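Local coordinates for giardin subunit alpha-1 (Giardia intestinalis, PDB 4EVF), which binds calcium and, in its presence, phosphatidylserine-containing membranes as an annexin, and takes part in parasite attachment and in remodelling of the cytoskeleton, at residues E76-H81 with I100-E105; H81-L86 with A112-M117; E105-T110 with K142-E147. One frame throughout, in Å; residues are numbered along the deposited sequence.

In the fold
All three contacts lie in the second annexin repeat, as predicted for residues 73-143, or at its end, and all use the span from Ile100 to Met117. Interactions 1 and 2 join helix 74-87 to residues 100-105 and to helix 104-118; their centres are about 9 Å apart and they share His81. The salt bridge Glu76 OE2 to Arg116 NH2, 3.2 Å, ties them further. Interaction 3 has its centre about 9 Å from that of interaction 1, and Cys102 SG lies 3.5 Å from Trp107 N. Interactions 2 and 3 are about 13 Å apart between centres; Ile82 CD1 reaches Trp107 CZ3 at 3.5 Å. The structure is the apo form.

Interaction 1 (E76-H81 with I100-E105); sequences EVRAQH and ILCTPE
Arg78 reaches from its helix to the backbone and side chain of the 100-105 segment. Its guanidinium meets two groups there. Cys102 SG lies over one face, 3.3 Å above the plane and above its centre. Across the contact, the atom nearest the sulfur is Arg78 NE, also at 3.3 Å. The second group is the carbonyl of Leu101. Both terminal nitrogens reach this oxygen, which lies oblique to the guanidinium plane. Both bonds are weak: Arg78 NH2 to Leu101 O is 3.2 Å and Arg78 NH1 to Leu101 O is 3.3 Å. The N-H...O angles are only 132° and 130°, as expected when one acceptor is shared between two donors. The stronger polar partner of Arg78 NH2 is the backbone oxygen of Thr98. The carbonyls of Thr98, near the end of helix 92-100, and Leu101, just past it, would help to offset the buried positive charge.

The side chain gets there by running out straight through chi1 and chi2 and then bending at chi3. On the other side, Leu101 is the centre of an inverse gamma turn, with a weak bond from Cys102 N to Ile100 O. Cys102 follows in an extended conformation, and its chi1 of -172° swings the sulfur over the guanidinium. Thr103 then N-caps the next helix, with OG1 bonded to Asp106 N. The contact thus links helix 74-87 to the connection between helices 92-100 and 104-118. Thr110 of helix 104-118 touches Arg78. Met254 and Met255 of helix 245-255 also pack on it, and Leu101 reaches Met227 and Leu230 of helix 227-240.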
loop_
_atom_site.group_PDB
_atom_site.type_symbol
_atom_site.label_atom_id
_atom_site.label_comp_id
_atom_site.label_asym_id
_atom_site.label_seq_id
_atom_site.Cartn_x
_atom_site.Cartn_y
_atom_site.Cartn_z
ATOM N N GLU A 76 5.746 11.333 -5.297
ATOM C CA GLU A 76 4.836 12.482 -5.338
ATOM C C GLU A 76 3.382 12.039 -5.200
ATOM O O GLU A 76 2.576 12.716 -4.551
ATOM C CB GLU A 76 5.004 13.278 -6.630
ATOM C CG GLU A 76 6.269 14.102 -6.659
ATOM C CD GLU A 76 6.513 14.756 -8.007
ATOM O OE1 GLU A 76 5.663 14.609 -8.909
ATOM O OE2 GLU A 76 7.560 15.423 -8.163
ATOM N N VAL A 77 3.056 10.919 -5.838
ATOM C CA VAL A 77 1.740 10.301 -5.700
ATOM C C VAL A 77 1.451 9.999 -4.229
ATOM O O VAL A 77 0.470 10.493 -3.669
ATOM C CB VAL A 77 1.628 9.013 -6.541
ATOM C CG1 VAL A 77 0.324 8.265 -6.218
ATOM C CG2 VAL A 77 1.712 9.330 -8.032
ATOM N N ARG A 78 2.315 9.201 -3.605
ATOM C CA ARG A 78 2.150 8.853 -2.194
ATOM C C ARG A 78 2.082 10.081 -1.285
ATOM O O ARG A 78 1.222 10.166 -0.398
ATOM C CB ARG A 78 3.231 7.872 -1.727
ATOM C CG ARG A 78 2.989 7.289 -0.333
ATOM C CD ARG A 78 4.120 6.355 0.135
ATOM N NE ARG A 78 4.256 5.127 -0.657
ATOM C CZ ARG A 78 3.513 4.035 -0.474
ATOM N NH1 ARG A 78 3.706 2.953 -1.223
ATOM N NH2 ARG A 78 2.565 4.027 0.454
ATOM N N ALA A 79 2.977 11.045 -1.501
ATOM C CA ALA A 79 2.982 12.265 -0.703
ATOM C C ALA A 79 1.647 13.010 -0.779
ATOM O O ALA A 79 1.154 13.512 0.234
ATOM C CB ALA A 79 4.113 13.186 -1.140
ATOM N N GLN A 80 1.079 13.097 -1.980
ATOM C CA GLN A 80 -0.188 13.809 -2.180
ATOM C C GLN A 80 -1.356 13.058 -1.520
ATOM O O GLN A 80 -2.261 13.674 -0.940
ATOM C CB GLN A 80 -0.463 14.034 -3.674
ATOM C CG GLN A 80 -1.787 14.739 -3.968
ATOM C CD GLN A 80 -1.801 16.179 -3.509
ATOM O OE1 GLN A 80 -2.653 16.590 -2.710
ATOM N NE2 GLN A 80 -0.861 16.963 -4.017
ATOM N N HIS A 81 -1.331 11.729 -1.610
ATOM C CA HIS A 81 -2.308 10.893 -0.901
ATOM C C HIS A 81 -2.272 11.172 0.601
ATOM O O HIS A 81 -3.314 11.283 1.255
ATOM C CB HIS A 81 -2.026 9.414 -1.133
ATOM C CG HIS A 81 -2.443 8.913 -2.480
ATOM N ND1 HIS A 81 -3.550 9.391 -3.151
ATOM C CD2 HIS A 81 -1.905 7.957 -3.274
ATOM C CE1 HIS A 81 -3.670 8.755 -4.304
ATOM N NE2 HIS A 81 -2.681 7.882 -4.403
ATOM N N ILE A 100 1.604 2.217 5.997
ATOM C CA ILE A 100 1.936 0.840 6.351
ATOM C C ILE A 100 2.317 -0.035 5.152
ATOM O O ILE A 100 3.259 -0.819 5.229
ATOM C CB ILE A 100 0.819 0.163 7.162
ATOM C CG1 ILE A 100 0.451 1.031 8.366
ATOM C CG2 ILE A 100 1.273 -1.234 7.606
ATOM C CD1 ILE A 100 -0.655 0.449 9.241
ATOM N N LEU A 101 1.577 0.100 4.057
ATOM C CA LEU A 101 1.874 -0.612 2.825
ATOM C C LEU A 101 2.899 0.220 2.042
ATOM O O LEU A 101 2.572 0.888 1.058
ATOM C CB LEU A 101 0.582 -0.823 2.030
ATOM C CG LEU A 101 0.448 -1.774 0.831
ATOM C CD1 LEU A 101 0.954 -1.084 -0.411
ATOM C CD2 LEU A 101 1.122 -3.141 1.034
ATOM N N CYS A 102 4.143 0.180 2.504
ATOM C CA CYS A 102 5.192 1.008 1.923
ATOM C C CYS A 102 6.552 0.429 2.300
ATOM O O CYS A 102 6.769 0.021 3.434
ATOM C CB CYS A 102 5.061 2.434 2.437
ATOM S SG CYS A 102 6.135 3.655 1.669
ATOM N N THR A 103 7.461 0.379 1.339
ATOM C CA THR A 103 8.828 -0.052 1.628
ATOM C C THR A 103 9.589 1.128 2.246
ATOM O O THR A 103 9.247 2.282 2.002
ATOM C CB THR A 103 9.530 -0.478 0.336
ATOM O OG1 THR A 103 9.683 0.667 -0.502
ATOM C CG2 THR A 103 8.699 -1.507 -0.418
ATOM N N PRO A 104 10.626 0.851 3.050
ATOM C CA PRO A 104 11.383 1.962 3.636
ATOM C C PRO A 104 11.988 2.886 2.579
ATOM O O PRO A 104 12.028 4.101 2.787
ATOM C CB PRO A 104 12.482 1.265 4.462
ATOM C CG PRO A 104 12.457 -0.159 4.058
ATOM C CD PRO A 104 11.088 -0.459 3.533
ATOM N N GLU A 105 12.435 2.320 1.457
ATOM C CA GLU A 105 13.000 3.109 0.368
ATOM C C GLU A 105 11.979 4.113 -0.160
ATOM O O GLU A 105 12.250 5.311 -0.276
ATOM C CB GLU A 105 13.462 2.191 -0.771
ATOM C CG GLU A 105 14.594 1.231 -0.389
ATOM C CD GLU A 105 14.180 0.137 0.603
ATOM O OE1 GLU A 105 12.975 -0.160 0.718
ATOM O OE2 GLU A 105 15.074 -0.430 1.277
#

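Interaction 2 (H81-L86 with A112-M117)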
loop_
_atom_site.group_PDB
_atom_site.type_symbol
_atom_site.label_atom_id
_atom_site.label_comp_id
_atom_site.label_asym_id
_atom_site.label_seq_id
_atom_site.Cartn_x
_atom_site.Cartn_y
_atom_site.Cartn_z
ATOM N N HIS A 81 -1.331 11.729 -1.610
ATOM C CA HIS A 81 -2.308 10.893 -0.901
ATOM C C HIS A 81 -2.272 11.172 0.601
ATOM O O HIS A 81 -3.314 11.283 1.255
ATOM C CB HIS A 81 -2.026 9.414 -1.133
ATOM C CG HIS A 81 -2.443 8.913 -2.480
ATOM N ND1 HIS A 81 -3.550 9.391 -3.151
ATOM C CD2 HIS A 81 -1.905 7.957 -3.274
ATOM C CE1 HIS A 81 -3.670 8.755 -4.304
ATOM N NE2 HIS A 81 -2.681 7.882 -4.403
ATOM N N ILE A 82 -1.065 11.278 1.146
ATOM C CA ILE A 82 -0.880 11.564 2.569
ATOM C C ILE A 82 -1.374 12.969 2.953
ATOM O O ILE A 82 -1.993 13.160 4.003
ATOM C CB ILE A 82 0.596 11.379 2.977
ATOM C CG1 ILE A 82 0.991 9.903 2.859
ATOM C CG2 ILE A 82 0.844 11.923 4.375
ATOM C CD1 ILE A 82 2.451 9.625 3.199
ATOM N N ARG A 83 -1.089 13.946 2.102
ATOM C CA ARG A 83 -1.656 15.276 2.244
ATOM C C ARG A 83 -3.186 15.202 2.274
ATOM O O ARG A 83 -3.841 15.761 3.163
ATOM C CB ARG A 83 -1.225 16.150 1.062
ATOM C CG ARG A 83 -0.439 17.388 1.462
ATOM C CD ARG A 83 -1.240 18.324 2.337
ATOM N NE ARG A 83 -0.360 19.222 3.074
ATOM C CZ ARG A 83 -0.348 20.544 2.933
ATOM N NH1 ARG A 83 -1.186 21.136 2.088
ATOM N NH2 ARG A 83 0.492 21.275 3.649
ATOM N N ASP A 84 -3.748 14.534 1.279
ATOM C CA ASP A 84 -5.198 14.377 1.176
ATOM C C ASP A 84 -5.787 13.751 2.447
ATOM O O ASP A 84 -6.818 14.205 2.966
ATOM C CB ASP A 84 -5.550 13.507 -0.025
ATOM C CG ASP A 84 -5.288 14.196 -1.352
ATOM O OD1 ASP A 84 -5.613 13.580 -2.388
ATOM O OD2 ASP A 84 -4.776 15.341 -1.362
ATOM N N ALA A 85 -5.127 12.706 2.944
ATOM C CA ALA A 85 -5.602 12.014 4.138
ATOM C C ALA A 85 -5.608 12.938 5.350
ATOM O O ALA A 85 -6.311 12.681 6.315
ATOM C CB ALA A 85 -4.758 10.762 4.423
ATOM N N LEU A 86 -4.821 14.012 5.294
ATOM C CA LEU A 86 -4.694 14.939 6.412
ATOM C C LEU A 86 -5.492 16.220 6.203
ATOM O O LEU A 86 -5.677 16.989 7.144
ATOM C CB LEU A 86 -3.218 15.307 6.658
ATOM C CG LEU A 86 -2.311 14.195 7.195
ATOM C CD1 LEU A 86 -0.821 14.593 7.152
ATOM C CD2 LEU A 86 -2.727 13.767 8.592
ATOM N N ALA A 112 10.869 13.124 1.186
ATOM C CA ALA A 112 11.550 14.168 0.426
ATOM C C ALA A 112 10.584 14.846 -0.548
ATOM O O ALA A 112 10.604 16.066 -0.715
ATOM C CB ALA A 112 12.779 13.608 -0.302
ATOM N N ALA A 113 9.706 14.063 -1.167
ATOM C CA ALA A 113 8.751 14.638 -2.098
ATOM C C ALA A 113 7.803 15.579 -1.362
ATOM O O ALA A 113 7.433 16.633 -1.876
ATOM C CB ALA A 113 7.986 13.550 -2.825
ATOM N N TYR A 114 7.434 15.198 -0.143
ATOM C CA TYR A 114 6.499 15.974 0.658
ATOM C C TYR A 114 7.071 17.353 0.978
ATOM O O TYR A 114 6.368 18.360 0.929
ATOM C CB TYR A 114 6.155 15.223 1.942
ATOM C CG TYR A 114 4.934 15.759 2.662
ATOM C CD1 TYR A 114 5.037 16.830 3.549
ATOM C CD2 TYR A 114 3.680 15.190 2.460
ATOM C CE1 TYR A 114 3.924 17.327 4.209
ATOM C CE2 TYR A 114 2.553 15.681 3.120
ATOM C CZ TYR A 114 2.684 16.749 3.992
ATOM O OH TYR A 114 1.575 17.237 4.651
ATOM N N THR A 115 8.357 17.399 1.301
ATOM C CA THR A 115 9.009 18.677 1.562
ATOM C C THR A 115 9.024 19.538 0.307
ATOM O O THR A 115 8.778 20.744 0.359
ATOM C CB THR A 115 10.429 18.474 2.086
ATOM O OG1 THR A 115 10.357 17.855 3.374
ATOM C CG2 THR A 115 11.149 19.804 2.216
ATOM N N ARG A 116 9.292 18.909 -0.828
ATOM C CA ARG A 116 9.365 19.630 -2.084
ATOM C C ARG A 116 8.007 20.208 -2.448
ATOM O O ARG A 116 7.912 21.328 -2.941
ATOM C CB ARG A 116 9.858 18.698 -3.187
ATOM C CG ARG A 116 10.582 19.400 -4.321
ATOM C CD ARG A 116 11.261 18.381 -5.220
ATOM N NE ARG A 116 10.316 17.341 -5.605
ATOM C CZ ARG A 116 10.420 16.059 -5.270
ATOM N NH1 ARG A 116 11.455 15.629 -4.550
ATOM N NH2 ARG A 116 9.488 15.203 -5.675
ATOM N N MET A 117 6.954 19.438 -2.188
ATOM C CA MET A 117 5.611 19.795 -2.623
ATOM C C MET A 117 4.912 20.787 -1.688
ATOM O O MET A 117 4.158 21.652 -2.141
ATOM C CB MET A 117 4.759 18.523 -2.783
ATOM C CG MET A 117 5.311 17.517 -3.800
ATOM S SD MET A 117 4.517 15.881 -3.804
ATOM C CE MET A 117 2.999 16.206 -4.706
#
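Tyr114 points its ring across to Arg83 and Ile82 where two helices cross in what is predicted to be the second annexin repeat. The short segments 81-86 and 112-117, of helices 74-87 and 104-118, run at 68° to each other, with axes 11.5 Å apart at closest approach. The tyrosine reaches across this gap. Its CG lies anti to the backbone N, which sends the ring out toward the other helix.

Arg83 and Tyr114 cross at about a right angle, with guanidinium and ring planes 67° apart. The phenol oxygen sits at the edge of the guanidinium, on the NE side. The aliphatic part of Arg83 bends at chi2 and lies obliquely to the ring, with CG 3.8 Å from Tyr114 CE2. Ile82 also approaches obliquely, its CG2 4.3 Å from Tyr114 CE2. Leu86 CD1 is a looser neighbour of the hydroxyl.

The principal polar partner of the hydroxyl lies outside the two segments: it is Asp125, through OD2. This carboxylate is also a distant, weak ionic partner of Arg83 NH2. Phe118 of helix 104-118 meets the tyrosine ring. Arg83 NE donates to Tyr114 OH at 3.2 Å with an N-H...O angle of 157°, and the oxygen lies near the guanidinium plane.

Interaction 3 (E105-T110 with K142-E147)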
loop_
_atom_site.group_PDB
_atom_site.type_symbol
_atom_site.label_atom_id
_atom_site.label_comp_id
_atom_site.label_asym_id
_atom_site.label_seq_id
_atom_site.Cartn_x
_atom_site.Cartn_y
_atom_site.Cartn_z
ATOM N N GLU A 105 12.435 2.320 1.457
ATOM C CA GLU A 105 13.000 3.109 0.368
ATOM C C GLU A 105 11.979 4.113 -0.160
ATOM O O GLU A 105 12.250 5.311 -0.276
ATOM C CB GLU A 105 13.462 2.191 -0.771
ATOM C CG GLU A 105 14.594 1.231 -0.389
ATOM C CD GLU A 105 14.180 0.137 0.603
ATOM O OE1 GLU A 105 12.975 -0.160 0.718
ATOM O OE2 GLU A 105 15.074 -0.430 1.277
ATOM N N ASP A 106 10.793 3.613 -0.480
ATOM C CA ASP A 106 9.729 4.470 -0.984
ATOM C C ASP A 106 9.293 5.510 0.060
ATOM O O ASP A 106 8.911 6.631 -0.280
ATOM C CB ASP A 106 8.533 3.615 -1.437
ATOM C CG ASP A 106 8.680 3.100 -2.865
ATOM O OD1 ASP A 106 9.577 3.580 -3.599
ATOM O OD2 ASP A 106 7.884 2.219 -3.262
ATOM N N TRP A 107 9.330 5.143 1.334
ATOM C CA TRP A 107 8.926 6.091 2.363
ATOM C C TRP A 107 9.894 7.253 2.375
ATOM O O TRP A 107 9.500 8.416 2.405
ATOM C CB TRP A 107 8.908 5.449 3.747
ATOM C CG TRP A 107 8.484 6.426 4.795
ATOM C CD1 TRP A 107 9.258 6.986 5.766
ATOM C CD2 TRP A 107 7.178 6.995 4.942
ATOM N NE1 TRP A 107 8.505 7.856 6.528
ATOM C CE2 TRP A 107 7.226 7.875 6.040
ATOM C CE3 TRP A 107 5.970 6.838 4.255
ATOM C CZ2 TRP A 107 6.112 8.593 6.469
ATOM C CZ3 TRP A 107 4.862 7.557 4.688
ATOM C CH2 TRP A 107 4.941 8.417 5.783
ATOM N N HIS A 108 11.177 6.916 2.353
ATOM C CA HIS A 108 12.227 7.914 2.402
ATOM C C HIS A 108 12.095 8.937 1.276
ATOM O O HIS A 108 12.239 10.143 1.511
ATOM C CB HIS A 108 13.590 7.225 2.362
ATOM C CG HIS A 108 14.748 8.154 2.542
ATOM N ND1 HIS A 108 15.501 8.621 1.485
ATOM C CD2 HIS A 108 15.295 8.689 3.659
ATOM C CE1 HIS A 108 16.460 9.406 1.942
ATOM N NE2 HIS A 108 16.357 9.464 3.259
ATOM N N GLU A 109 11.820 8.466 0.059
ATOM C CA GLU A 109 11.698 9.368 -1.096
ATOM C C GLU A 109 10.402 10.171 -1.016
ATOM O O GLU A 109 10.335 11.316 -1.467
ATOM C CB GLU A 109 11.761 8.599 -2.416
ATOM C CG GLU A 109 13.137 8.016 -2.731
ATOM C CD GLU A 109 14.136 9.084 -3.147
ATOM O OE1 GLU A 109 14.245 9.344 -4.368
ATOM O OE2 GLU A 109 14.807 9.666 -2.259
ATOM N N THR A 110 9.375 9.543 -0.447
ATOM C CA THR A 110 8.090 10.189 -0.225
ATOM C C THR A 110 8.235 11.371 0.733
ATOM O O THR A 110 7.654 12.431 0.519
ATOM C CB THR A 110 7.043 9.168 0.314
ATOM O OG1 THR A 110 6.754 8.207 -0.711
ATOM C CG2 THR A 110 5.734 9.862 0.718
ATOM N N LYS A 142 6.341 5.354 15.190
ATOM C CA LYS A 142 7.535 4.512 15.204
ATOM C C LYS A 142 7.722 3.793 13.863
ATOM O O LYS A 142 8.839 3.580 13.403
ATOM C CB LYS A 142 7.437 3.506 16.346
ATOM C CG LYS A 142 8.699 2.699 16.587
ATOM C CD LYS A 142 9.139 2.819 18.033
ATOM C CE LYS A 142 7.988 2.533 18.966
ATOM N NZ LYS A 142 8.362 2.818 20.377
ATOM N N TRP A 143 6.612 3.430 13.232
ATOM C CA TRP A 143 6.657 2.824 11.910
ATOM C C TRP A 143 7.328 3.742 10.895
ATOM O O TRP A 143 8.180 3.306 10.112
ATOM C CB TRP A 143 5.247 2.497 11.430
ATOM C CG TRP A 143 5.218 1.562 10.277
ATOM C CD1 TRP A 143 5.286 1.882 8.951
ATOM C CD2 TRP A 143 5.094 0.142 10.345
ATOM N NE1 TRP A 143 5.217 0.740 8.189
ATOM C CE2 TRP A 143 5.095 -0.342 9.023
ATOM C CE3 TRP A 143 4.995 -0.772 11.400
ATOM C CZ2 TRP A 143 4.993 -1.709 8.725
ATOM C CZ3 TRP A 143 4.887 -2.122 11.104
ATOM C CH2 TRP A 143 4.887 -2.577 9.779
ATOM N N MET A 144 6.938 5.011 10.909
ATOM C CA MET A 144 7.467 5.987 9.953
ATOM C C MET A 144 8.981 6.168 10.077
ATOM O O MET A 144 9.650 6.542 9.106
ATOM C CB MET A 144 6.736 7.331 10.091
ATOM C CG MET A 144 5.305 7.287 9.545
ATOM S SD MET A 144 4.298 8.757 9.772
ATOM C CE MET A 144 5.174 10.023 8.874
ATOM N N ALA A 145 9.520 5.890 11.259
ATOM C CA ALA A 145 10.961 6.027 11.491
ATOM C C ALA A 145 11.753 4.990 10.697
ATOM O O ALA A 145 12.929 5.195 10.386
ATOM C CB ALA A 145 11.278 5.916 12.982
ATOM N N HIS A 146 11.105 3.877 10.363
ATOM C CA HIS A 146 11.776 2.792 9.655
ATOM C C HIS A 146 13.152 2.487 10.257
ATOM O O HIS A 146 14.149 2.344 9.538
ATOM C CB HIS A 146 11.864 3.087 8.155
ATOM C CG HIS A 146 10.548 2.986 7.449
ATOM N ND1 HIS A 146 9.969 1.777 7.128
ATOM C CD2 HIS A 146 9.680 3.937 7.036
ATOM C CE1 HIS A 146 8.808 1.988 6.535
ATOM N NE2 HIS A 146 8.608 3.290 6.466
ATOM N N GLU A 147 13.194 2.396 11.586
ATOM C CA GLU A 147 14.397 1.976 12.307
ATOM C C GLU A 147 14.164 0.588 12.883
ATOM O O GLU A 147 13.688 0.446 14.008
ATOM C CB GLU A 147 14.712 2.938 13.452
ATOM C CG GLU A 147 15.147 4.337 13.033
ATOM C CD GLU A 147 15.130 5.308 14.205
ATOM O OE1 GLU A 147 14.799 4.870 15.329
ATOM O OE2 GLU A 147 15.437 6.505 14.006
#
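The indole of Trp107, on helix 104-118, packs against the C-terminal end of helix 135-145, where Met144 and His146 meet it. Met144 comes up beside the six-membered ring, crossing the indole obliquely, and His146 lies near the five-membered ring. The chi1 of Trp107, at -180°, carries the ring away from its own helix into the contact. The methionine touches with CG, 3.4 Å from Trp107 CZ2. Its SD stands 4.9 Å from the centroid of the six-membered ring of Trp107 and 61° off the ring normal, an oblique Met-aromatic contact.

His146 crosses Trp107 at about a right angle. Trp107 CD1 approaches the edge of the imidazole, near its plane, 3.3 Å from His146 CD2. The two rings are neither stacked nor edge-to-face. Their centroids are 4.8 Å apart and their planes stand at 47°. His146 NE2 also lies 3.5 Å from Trp107 CB. The carbonyl oxygen of Trp143 lies over the centre of one face of the imidazole, 3.4 Å above its plane.

This is helix-end packing within the all-helical annexin fold. His146 is the first residue to leave the helical conformation, with positive phi, and the chain turns there while CB of His146 still points toward the 105-110 segment. The indole also touches Ile82 of helix 74-87, Val99 of helix 92-100 and Leu122 of helix 122-130, so four other helices of this part of the chain meet round it. Met144 shares Val99 and Leu122. One turn on from Trp107's neighbour Asp106, Thr110 OG1 donates to Asp106 O at 2.7 Å, from the face of the carbonyl plane opposite to Thr110 N.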